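Phospholipase C-beta (PLC-beta) (Sepia officinalis, PDB 3QR0) is a calcium-binding, multidomain phospholipase C of the beta class, built from a PH domain, EF-hand-like helices, a TIM-barrel-type X/Y core and a C2 domain. Local coordinates at residues Glu277-Lys289 against Gln296-Glu310. Sequence-based numbering, arbitrary orientation.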
loop_
_atom_site.group_PDB
_atom_site.type_symbol
_atom_site.label_atom_id
_atom_site.label_comp_id
_atom_site.label_asym_id
_atom_site.label_seq_id
_atom_site.Cartn_x
_atom_site.Cartn_y
_atom_site.Cartn_z
ATOM N N GLU A 277 -5.420 -6.312 34.609
ATOM C CA GLU A 277 -6.645 -6.784 35.251
ATOM C C GLU A 277 -7.868 -6.273 34.491
ATOM O O GLU A 277 -8.828 -7.014 34.286
ATOM C CB GLU A 277 -6.712 -6.330 36.711
ATOM C CG GLU A 277 -7.907 -6.886 37.476
ATOM C CD GLU A 277 -7.961 -6.386 38.905
ATOM O OE1 GLU A 277 -7.278 -6.970 39.767
ATOM O OE2 GLU A 277 -8.695 -5.410 39.166
ATOM N N ALA A 278 -7.813 -5.012 34.066
ATOM C CA ALA A 278 -8.918 -4.378 33.346
ATOM C C ALA A 278 -9.089 -4.970 31.951
ATOM O O ALA A 278 -10.212 -5.223 31.518
ATOM C CB ALA A 278 -8.699 -2.870 33.261
ATOM N N LEU A 279 -7.982 -5.183 31.244
ATOM C CA LEU A 279 -8.033 -5.837 29.933
ATOM C C LEU A 279 -8.589 -7.258 30.034
ATOM O O LEU A 279 -9.403 -7.678 29.196
ATOM C CB LEU A 279 -6.646 -5.876 29.282
ATOM C CG LEU A 279 -6.071 -4.535 28.810
ATOM C CD1 LEU A 279 -4.641 -4.729 28.323
ATOM C CD2 LEU A 279 -6.922 -3.902 27.723
ATOM N N ILE A 280 -8.143 -7.997 31.047
ATOM C CA ILE A 280 -8.634 -9.358 31.269
ATOM C C ILE A 280 -10.159 -9.349 31.452
ATOM O O ILE A 280 -10.862 -10.160 30.848
ATOM C CB ILE A 280 -7.930 -10.033 32.472
ATOM C CG1 ILE A 280 -6.487 -10.380 32.102
ATOM C CG2 ILE A 280 -8.676 -11.298 32.907
ATOM C CD1 ILE A 280 -5.634 -10.824 33.268
ATOM N N ASN A 281 -10.659 -8.415 32.263
ATOM C CA ASN A 281 -12.101 -8.248 32.447
ATOM C C ASN A 281 -12.827 -7.987 31.128
ATOM O O ASN A 281 -13.912 -8.520 30.908
ATOM C CB ASN A 281 -12.421 -7.120 33.434
ATOM C CG ASN A 281 -13.918 -6.939 33.639
ATOM O OD1 ASN A 281 -14.590 -7.813 34.194
ATOM N ND2 ASN A 281 -14.453 -5.819 33.167
ATOM N N ASP A 282 -12.232 -7.165 30.266
ATOM C CA ASP A 282 -12.795 -6.890 28.945
ATOM C C ASP A 282 -12.962 -8.168 28.139
ATOM O O ASP A 282 -14.031 -8.431 27.610
ATOM C CB ASP A 282 -11.910 -5.920 28.143
ATOM C CG ASP A 282 -11.996 -4.483 28.641
ATOM O OD1 ASP A 282 -13.028 -4.109 29.242
ATOM O OD2 ASP A 282 -11.026 -3.718 28.416
ATOM N N TYR A 283 -11.899 -8.962 28.055
ATOM C CA TYR A 283 -11.892 -10.135 27.183
ATOM C C TYR A 283 -12.750 -11.248 27.776
ATOM O O TYR A 283 -13.509 -11.901 27.058
ATOM C CB TYR A 283 -10.460 -10.625 26.920
ATOM C CG TYR A 283 -9.483 -9.531 26.506
ATOM C CD1 TYR A 283 -9.859 -8.528 25.617
ATOM C CD2 TYR A 283 -8.181 -9.508 26.998
ATOM C CE1 TYR A 283 -8.968 -7.529 25.235
ATOM C CE2 TYR A 283 -7.284 -8.507 26.626
ATOM C CZ TYR A 283 -7.686 -7.523 25.740
ATOM O OH TYR A 283 -6.808 -6.527 25.362
ATOM N N GLU A 284 -12.639 -11.443 29.089
ATOM C CA GLU A 284 -13.431 -12.451 29.785
ATOM C C GLU A 284 -14.919 -12.111 29.822
ATOM O O GLU A 284 -15.748 -13.012 29.785
ATOM C CB GLU A 284 -12.900 -12.675 31.200
ATOM C CG GLU A 284 -11.615 -13.460 31.227
ATOM C CD GLU A 284 -11.789 -14.867 30.671
ATOM O OE1 GLU A 284 -12.778 -15.543 31.050
ATOM O OE2 GLU A 284 -10.944 -15.291 29.851
ATOM N N SER A 285 -15.250 -10.824 29.894
ATOM C CA SER A 285 -16.640 -10.376 29.754
ATOM C C SER A 285 -17.224 -10.812 28.411
ATOM O O SER A 285 -18.328 -11.366 28.356
ATOM C CB SER A 285 -16.736 -8.853 29.879
ATOM O OG SER A 285 -16.446 -8.436 31.202
ATOM N N ALA A 286 -16.473 -10.559 27.340
ATOM C CA ALA A 286 -16.885 -10.921 25.981
ATOM C C ALA A 286 -17.039 -12.430 25.768
ATOM O O ALA A 286 -17.953 -12.866 25.072
ATOM C CB ALA A 286 -15.896 -10.351 24.961
ATOM N N VAL A 287 -16.160 -13.222 26.375
ATOM C CA VAL A 287 -16.132 -14.666 26.133
ATOM C C VAL A 287 -16.895 -15.502 27.172
ATOM O O VAL A 287 -17.509 -16.505 26.807
ATOM C CB VAL A 287 -14.680 -15.164 26.015
ATOM C CG1 VAL A 287 -14.614 -16.680 26.063
ATOM C CG2 VAL A 287 -14.054 -14.635 24.723
ATOM N N ASN A 288 -16.857 -15.105 28.446
ATOM C CA ASN A 288 -17.473 -15.891 29.530
ATOM C C ASN A 288 -18.547 -15.177 30.359
ATOM O O ASN A 288 -19.186 -15.810 31.210
ATOM C CB ASN A 288 -16.384 -16.429 30.471
ATOM C CG ASN A 288 -15.600 -17.574 29.856
ATOM O OD1 ASN A 288 -16.180 -18.481 29.264
ATOM N ND2 ASN A 288 -14.278 -17.536 29.989
ATOM N N LYS A 289 -18.751 -13.881 30.112
ATOM C CA LYS A 289 -19.745 -13.082 30.841
ATOM C C LYS A 289 -19.590 -13.243 32.364
ATOM O O LYS A 289 -18.480 -13.118 32.868
ATOM C CB LYS A 289 -21.162 -13.408 30.351
ATOM C CG LYS A 289 -21.411 -13.005 28.896
ATOM C CD LYS A 289 -21.678 -11.509 28.777
ATOM C CE LYS A 289 -21.905 -11.092 27.323
ATOM N NZ LYS A 289 -20.696 -11.321 26.483
ATOM N N GLN A 296 -8.209 -13.475 35.835
ATOM C CA GLN A 296 -7.996 -14.819 35.303
ATOM C C GLN A 296 -8.440 -14.890 33.846
ATOM O O GLN A 296 -9.634 -14.847 33.551
ATOM C CB GLN A 296 -8.747 -15.862 36.134
ATOM C CG GLN A 296 -8.170 -16.085 37.531
ATOM C CD GLN A 296 -8.640 -17.382 38.171
ATOM O OE1 GLN A 296 -8.698 -18.426 37.522
ATOM N NE2 GLN A 296 -8.963 -17.323 39.462
ATOM N N LEU A 297 -7.466 -14.991 32.945
ATOM C CA LEU A 297 -7.721 -15.056 31.512
ATOM C C LEU A 297 -7.738 -16.513 31.054
ATOM O O LEU A 297 -6.776 -17.253 31.272
ATOM C CB LEU A 297 -6.649 -14.270 30.751
ATOM C CG LEU A 297 -6.815 -14.121 29.237
ATOM C CD1 LEU A 297 -8.075 -13.334 28.892
ATOM C CD2 LEU A 297 -5.579 -13.454 28.629
ATOM N N THR A 298 -8.841 -16.907 30.422
ATOM C CA THR A 298 -9.037 -18.268 29.924
ATOM C C THR A 298 -8.450 -18.433 28.520
ATOM O O THR A 298 -8.034 -17.461 27.887
ATOM C CB THR A 298 -10.546 -18.628 29.878
ATOM O OG1 THR A 298 -11.230 -17.720 29.008
ATOM C CG2 THR A 298 -11.175 -18.551 31.271
ATOM N N LYS A 299 -8.431 -19.675 28.040
ATOM C CA LYS A 299 -7.950 -20.000 26.693
ATOM C C LYS A 299 -8.698 -19.206 25.612
ATOM O O LYS A 299 -8.093 -18.682 24.679
ATOM C CB LYS A 299 -8.123 -21.500 26.459
ATOM C CG LYS A 299 -7.547 -22.028 25.159
ATOM C CD LYS A 299 -7.559 -23.554 25.131
ATOM C CE LYS A 299 -8.975 -24.123 25.170
ATOM N NZ LYS A 299 -8.993 -25.595 24.953
ATOM N N GLU A 300 -10.014 -19.107 25.765
ATOM C CA GLU A 300 -10.855 -18.393 24.808
ATOM C C GLU A 300 -10.654 -16.881 24.928
ATOM O O GLU A 300 -10.707 -16.163 23.930
ATOM C CB GLU A 300 -12.330 -18.757 25.015
ATOM C CG GLU A 300 -12.699 -20.198 24.630
ATOM C CD GLU A 300 -12.277 -21.256 25.650
ATOM O OE1 GLU A 300 -12.011 -20.923 26.833
ATOM O OE2 GLU A 300 -12.216 -22.445 25.261
ATOM N N GLY A 301 -10.423 -16.409 26.154
ATOM C CA GLY A 301 -10.064 -15.012 26.398
ATOM C C GLY A 301 -8.737 -14.632 25.764
ATOM O O GLY A 301 -8.592 -13.527 25.237
ATOM N N LEU A 302 -7.765 -15.548 25.814
ATOM C CA LEU A 302 -6.461 -15.332 25.176
ATOM C C LEU A 302 -6.587 -15.203 23.664
ATOM O O LEU A 302 -6.016 -14.295 23.062
ATOM C CB LEU A 302 -5.490 -16.475 25.508
ATOM C CG LEU A 302 -4.094 -16.393 24.877
ATOM C CD1 LEU A 302 -3.364 -15.126 25.331
ATOM C CD2 LEU A 302 -3.276 -17.627 25.214
ATOM N N LEU A 303 -7.322 -16.124 23.052
ATOM C CA LEU A 303 -7.541 -16.090 21.604
ATOM C C LEU A 303 -8.229 -14.788 21.196
ATOM O O LEU A 303 -7.878 -14.184 20.182
ATOM C CB LEU A 303 -8.370 -17.300 21.151
ATOM C CG LEU A 303 -8.632 -17.447 19.647
ATOM C CD1 LEU A 303 -7.367 -17.199 18.823
ATOM C CD2 LEU A 303 -9.201 -18.829 19.356
ATOM N N TYR A 304 -9.193 -14.350 22.003
ATOM C CA TYR A 304 -9.883 -13.080 21.756
ATOM C C TYR A 304 -8.868 -11.928 21.742
ATOM O O TYR A 304 -8.839 -11.128 20.809
ATOM C CB TYR A 304 -10.959 -12.845 22.825
ATOM C CG TYR A 304 -11.820 -11.619 22.603
ATOM C CD1 TYR A 304 -13.069 -11.718 21.992
ATOM C CD2 TYR A 304 -11.393 -10.362 23.017
ATOM C CE1 TYR A 304 -13.866 -10.589 21.790
ATOM C CE2 TYR A 304 -12.183 -9.228 22.816
ATOM C CZ TYR A 304 -13.414 -9.352 22.211
ATOM O OH TYR A 304 -14.185 -8.229 22.022
ATOM N N PHE A 305 -8.029 -11.856 22.771
ATOM C CA PHE A 305 -6.976 -10.836 22.825
ATOM C C PHE A 305 -6.082 -10.878 21.591
ATOM O O PHE A 305 -5.786 -9.846 20.989
ATOM C CB PHE A 305 -6.074 -10.997 24.053
ATOM C CG PHE A 305 -4.755 -10.278 23.908
ATOM C CD1 PHE A 305 -4.694 -8.899 24.021
ATOM C CD2 PHE A 305 -3.593 -10.973 23.602
ATOM C CE1 PHE A 305 -3.496 -8.227 23.862
ATOM C CE2 PHE A 305 -2.389 -10.304 23.445
ATOM C CZ PHE A 305 -2.341 -8.935 23.572
ATOM N N LEU A 306 -5.634 -12.079 21.239
ATOM C CA LEU A 306 -4.658 -12.246 20.165
ATOM C C LEU A 306 -5.188 -11.731 18.838
ATOM O O LEU A 306 -4.407 -11.308 17.985
ATOM C CB LEU A 306 -4.239 -13.707 20.028
ATOM C CG LEU A 306 -3.369 -14.290 21.146
ATOM C CD1 LEU A 306 -3.282 -15.803 20.979
ATOM C CD2 LEU A 306 -1.984 -13.658 21.154
ATOM N N MET A 307 -6.512 -11.747 18.691
ATOM C CA MET A 307 -7.184 -11.305 17.476
ATOM C C MET A 307 -7.672 -9.863 17.538
ATOM O O MET A 307 -8.104 -9.342 16.525
ATOM C CB MET A 307 -8.411 -12.180 17.212
ATOM C CG MET A 307 -8.122 -13.630 16.896
ATOM S SD MET A 307 -9.629 -14.614 16.999
ATOM C CE MET A 307 -10.600 -13.928 15.655
ATOM N N CYS A 308 -7.644 -9.235 18.714
ATOM C CA CYS A 308 -8.261 -7.912 18.886
ATOM C C CYS A 308 -7.289 -6.780 18.579
ATOM O O CYS A 308 -6.107 -7.013 18.338
ATOM C CB CYS A 308 -8.854 -7.758 20.292
ATOM S SG CYS A 308 -7.689 -7.326 21.591
ATOM N N GLU A 309 -7.798 -5.549 18.584
ATOM C CA GLU A 309 -6.988 -4.372 18.251
ATOM C C GLU A 309 -5.803 -4.150 19.198
ATOM O O GLU A 309 -4.777 -3.621 18.778
ATOM C CB GLU A 309 -7.852 -3.102 18.197
ATOM C CG GLU A 309 -8.750 -3.011 16.966
ATOM C CD GLU A 309 -7.985 -3.269 15.678
ATOM O OE1 GLU A 309 -7.012 -2.527 15.397
ATOM O OE2 GLU A 309 -8.347 -4.231 14.962
ATOM N N GLU A 310 -5.945 -4.548 20.460
ATOM C CA GLU A 310 -4.854 -4.429 21.430
ATOM C C GLU A 310 -3.594 -5.162 20.959
ATOM O O GLU A 310 -2.475 -4.730 21.267
ATOM C CB GLU A 310 -5.278 -4.991 22.787
ATOM C CG GLU A 310 -4.389 -4.567 23.952
ATOM C CD GLU A 310 -4.538 -3.094 24.303
ATOM O OE1 GLU A 310 -5.677 -2.577 24.246
ATOM O OE2 GLU A 310 -3.515 -2.460 24.639
HETATM O O HOH W 1 -8.155 -4.253 24.364
HETATM O O HOH W 2 -12.143 -15.732 33.798
#
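OE2 of E284 accepts two hydrogen bonds from T298. The T298 hydroxyl OG1 donates to the syn lone pair of E284 OE2 at 2.6 Å. The backbone N of T298 reaches the same E284 OE2 at 2.7 Å from above the carboxylate plane; this bond is nearly straight, at 170°. A bend at chi2 brings the carboxylate round to the N-terminus of helix 299-307. The other oxygen is held too: N288 ND2, one turn on, donates to E284 OE1 from within its own amide plane, and a water bonded to Q296 O adds a weak bond. With OE1 and OE2 both engaged, rotation of the carboxylate should be restricted, and the nearby helix N-terminus would probably favour its negative charge. T298 is itself the N-cap, its OG1 accepting from G301 N at 3.2 Å.

The two helices, 110° apart in direction with segment axes 8.7 Å apart at closest, form a helix-loop-helix of the EF-hand-like region. Strand 296-297, just before the second helix, pairs antiparallel with 245-246, consistent with the short inter-loop sheet of paired EF-hands. Close approach is possible at G301, whose CA lies 5.3 Å from the CA of Y283.

Y283 fills the angle between the helices. F305 CB sits over one face of its ring, 4.1 Å from the centroid, while L297 CD1 lies at the edge. The Y304 ring meets it rim to rim, planes 43° apart, and C308 SG approaches obliquely. The Y283 hydroxyl touches the edge of the F305 ring and shares a water with E310 OE1; E310 OE2 bonds to Y271. Toward the C-terminal end of helix 277-288, A286 CB rests over a face of Y304, and V287 CG1 packs against E300 CB at 3.3 Å.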